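Local coordinates for protein interferon gamma receptor 1 (Gallus gallus, PDB 4EQ3) that probably serves as a cell-surface cytokine receptor chain, binding interferon gamma through an extracellular part made of two fibronectin type III-like domains, at residues A[195-198]-A[199-202]. Residues are numbered along the deposited sequence; the frame is centred on the assembly and turned at random.
Sequences HFFD and DLIV
Phe-196 and Ile-201 face each other as an antiparallel hydrogen-bonded pair at the end of a beta hairpin, a compact example of how a tight turn can carry a buried and a polar side at once. Phe-196 N gives a nearly straight bond (167°) to Ile-201 O at 2.9 Å, and Ile-201 N returns one of 3.2 Å to Phe-196 O. Ile-201 O also receives a CA-H...O contact from His-195 CA at 3.4 Å. The type II' turn from Phe-197 to Leu-200 closes the hairpin: Leu-200 N reaches Phe-197 O over 3.3 Å, but from 54° above the carbonyl plane. Asp-198, second in the turn, takes the positive phi that this turn type demands.

The packed side is apolar. CB of Phe-196 meets CB of Ile-201 at 3.8 Å, and both residues are buried; Ile-109 touches each side chain, while Phe-24 makes an edge-to-face stack with the Phe-196 ring. The packing loosens at Leu-200, which is exposed although its CD1 lies 3.7 Å from Phe-197 CB, as the two side chains pass at a slant; the Phe-197 ring stacks edge-to-face with Phe-77.

The other face is looser and more polar. Val-202 turns CG1 anti to its backbone N (chi1 -170°), which brings this methyl over the His-195 ring in a CH-pi contact, 4.1 Å from the centroid. The Asp-199 carboxylate runs alongside the imidazole and comes to its edge. Asp-198, Asp-199, Leu-200 and Val-202 are exposed.

The hairpin joins strands 186-196 and 201-213 of the second domain, and its tip meets residues of the first. Its chemistry is therefore divided: aromatic and aliphatic groups pack against residues of the first domain, while the Asp-198 and Asp-199 carboxylates, like the aliphatic Leu-200 and Val-202, lie on the exposed side, where the two like charges can probably be solvated.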
ATOM      1  N   HIS A 195      -3.116  -3.121  10.049  1.00 20.30           N
ATOM      2  CA  HIS A 195      -4.421  -3.748   9.833  1.00 20.21           C
ATOM      3  C   HIS A 195      -5.413  -2.668   9.414  1.00 22.01           C
ATOM      4  O   HIS A 195      -5.398  -1.569   9.962  1.00 22.06           O
ATOM      5  CB  HIS A 195      -4.945  -4.398  11.123  1.00 20.43           C
ATOM      6  CG  HIS A 195      -4.306  -5.712  11.462  1.00 20.96           C
ATOM      7  ND1 HIS A 195      -3.075  -5.807  12.083  1.00 26.29           N
ATOM      8  CD2 HIS A 195      -4.741  -6.983  11.300  1.00 23.59           C
ATOM      9  CE1 HIS A 195      -2.776  -7.081  12.269  1.00 24.18           C
ATOM     10  NE2 HIS A 195      -3.766  -7.816  11.799  1.00 26.15           N
ATOM     11  N   PHE A 196      -6.270  -2.972   8.445  1.00 18.90           N
ATOM     12  CA  PHE A 196      -7.411  -2.115   8.143  1.00 21.89           C
ATOM     13  C   PHE A 196      -8.694  -2.955   8.272  1.00 21.96           C
ATOM     14  O   PHE A 196      -8.790  -4.043   7.703  1.00 21.76           O
ATOM     15  CB  PHE A 196      -7.306  -1.505   6.738  1.00 21.00           C
ATOM     16  CG  PHE A 196      -6.284  -0.378   6.618  1.00 19.63           C
ATOM     17  CD1 PHE A 196      -5.007  -0.629   6.143  1.00 20.26           C
ATOM     18  CD2 PHE A 196      -6.624   0.925   6.947  1.00 21.03           C
ATOM     19  CE1 PHE A 196      -4.069   0.398   6.022  1.00 21.04           C
ATOM     20  CE2 PHE A 196      -5.692   1.968   6.826  1.00 22.69           C
ATOM     21  CZ  PHE A 196      -4.411   1.698   6.365  1.00 20.93           C
ATOM     22  N   PHE A 197      -9.665  -2.451   9.027  1.00 25.34           N
ATOM     23  CA  PHE A 197     -10.913  -3.182   9.269  1.00 25.05           C
ATOM     24  C   PHE A 197     -10.640  -4.533   9.911  1.00 28.41           C
ATOM     25  O   PHE A 197     -11.099  -5.566   9.413  1.00 25.27           O
ATOM     26  CB  PHE A 197     -11.671  -3.413   7.966  1.00 25.23           C
ATOM     27  CG  PHE A 197     -11.978  -2.159   7.211  1.00 27.64           C
ATOM     28  CD1 PHE A 197     -13.098  -1.406   7.518  1.00 27.47           C
ATOM     29  CD2 PHE A 197     -11.159  -1.733   6.181  1.00 26.46           C
ATOM     30  CE1 PHE A 197     -13.378  -0.246   6.823  1.00 26.85           C
ATOM     31  CE2 PHE A 197     -11.452  -0.577   5.477  1.00 23.56           C
ATOM     32  CZ  PHE A 197     -12.560   0.163   5.802  1.00 21.61           C
ATOM     33  N   ASP A 198      -9.899  -4.519  11.016  1.00 28.16           N
ATOM     34  CA  ASP A 198      -9.450  -5.742  11.673  1.00 31.36           C
ATOM     35  C   ASP A 198      -8.595  -6.586  10.739  1.00 32.61           C
ATOM     36  O   ASP A 198      -7.371  -6.404  10.675  1.00 29.63           O
ATOM     37  CB  ASP A 198     -10.627  -6.560  12.214  1.00 35.62           C
ATOM     38  CG  ASP A 198     -11.433  -5.801  13.250  1.00 40.87           C
ATOM     39  OD1 ASP A 198     -10.815  -5.063  14.051  1.00 39.12           O
ATOM     40  OD2 ASP A 198     -12.683  -5.935  13.261  1.00 43.92           O
ATOM     41  N   ASP A 199      -9.220  -7.505  10.010  1.00 27.32           N
ATOM     42  CA  ASP A 199      -8.443  -8.427   9.182  1.00 28.86           C
ATOM     43  C   ASP A 199      -8.776  -8.445   7.681  1.00 27.00           C
ATOM     44  O   ASP A 199      -8.299  -9.314   6.953  1.00 27.84           O
ATOM     45  CB  ASP A 199      -8.500  -9.840   9.769  1.00 32.98           C
ATOM     46  CG  ASP A 199      -7.679  -9.972  11.048  1.00 39.40           C
ATOM     47  OD1 ASP A 199      -7.920 -10.932  11.815  1.00 42.57           O
ATOM     48  OD2 ASP A 199      -6.792  -9.114  11.287  1.00 35.40           O
ATOM     49  N   LEU A 200      -9.572  -7.486   7.217  1.00 23.91           N
ATOM     50  CA  LEU A 200      -9.863  -7.379   5.790  1.00 21.67           C
ATOM     51  C   LEU A 200      -8.611  -7.039   4.971  1.00 25.63           C
ATOM     52  O   LEU A 200      -8.450  -7.498   3.838  1.00 22.67           O
ATOM     53  CB  LEU A 200     -10.967  -6.356   5.538  1.00 24.33           C
ATOM     54  CG  LEU A 200     -12.339  -6.689   6.141  1.00 26.40           C
ATOM     55  CD1 LEU A 200     -13.387  -5.710   5.647  1.00 23.74           C
ATOM     56  CD2 LEU A 200     -12.764  -8.125   5.839  1.00 25.82           C
ATOM     57  N   ILE A 201      -7.732  -6.225   5.551  1.00 22.66           N
ATOM     58  CA  ILE A 201      -6.453  -5.890   4.937  1.00 20.31           C
ATOM     59  C   ILE A 201      -5.380  -6.043   5.999  1.00 21.47           C
ATOM     60  O   ILE A 201      -5.457  -5.424   7.057  1.00 20.44           O
ATOM     61  CB  ILE A 201      -6.433  -4.442   4.421  1.00 21.43           C
ATOM     62  CG1 ILE A 201      -7.632  -4.191   3.488  1.00 21.21           C
ATOM     63  CG2 ILE A 201      -5.097  -4.145   3.727  1.00 19.34           C
ATOM     64  CD1 ILE A 201      -7.696  -2.803   2.894  1.00 21.03           C
ATOM     65  N   VAL A 202      -4.396  -6.886   5.720  1.00 20.87           N
ATOM     66  CA  VAL A 202      -3.320  -7.143   6.666  1.00 20.56           C
ATOM     67  C   VAL A 202      -1.967  -7.019   5.975  1.00 21.27           C
ATOM     68  O   VAL A 202      -1.710  -7.676   4.963  1.00 19.59           O
ATOM     69  CB  VAL A 202      -3.453  -8.532   7.314  1.00 24.55           C
ATOM     70  CG1 VAL A 202      -2.474  -8.666   8.471  1.00 23.34           C
ATOM     71  CG2 VAL A 202      -4.893  -8.757   7.791  1.00 22.58           C
TER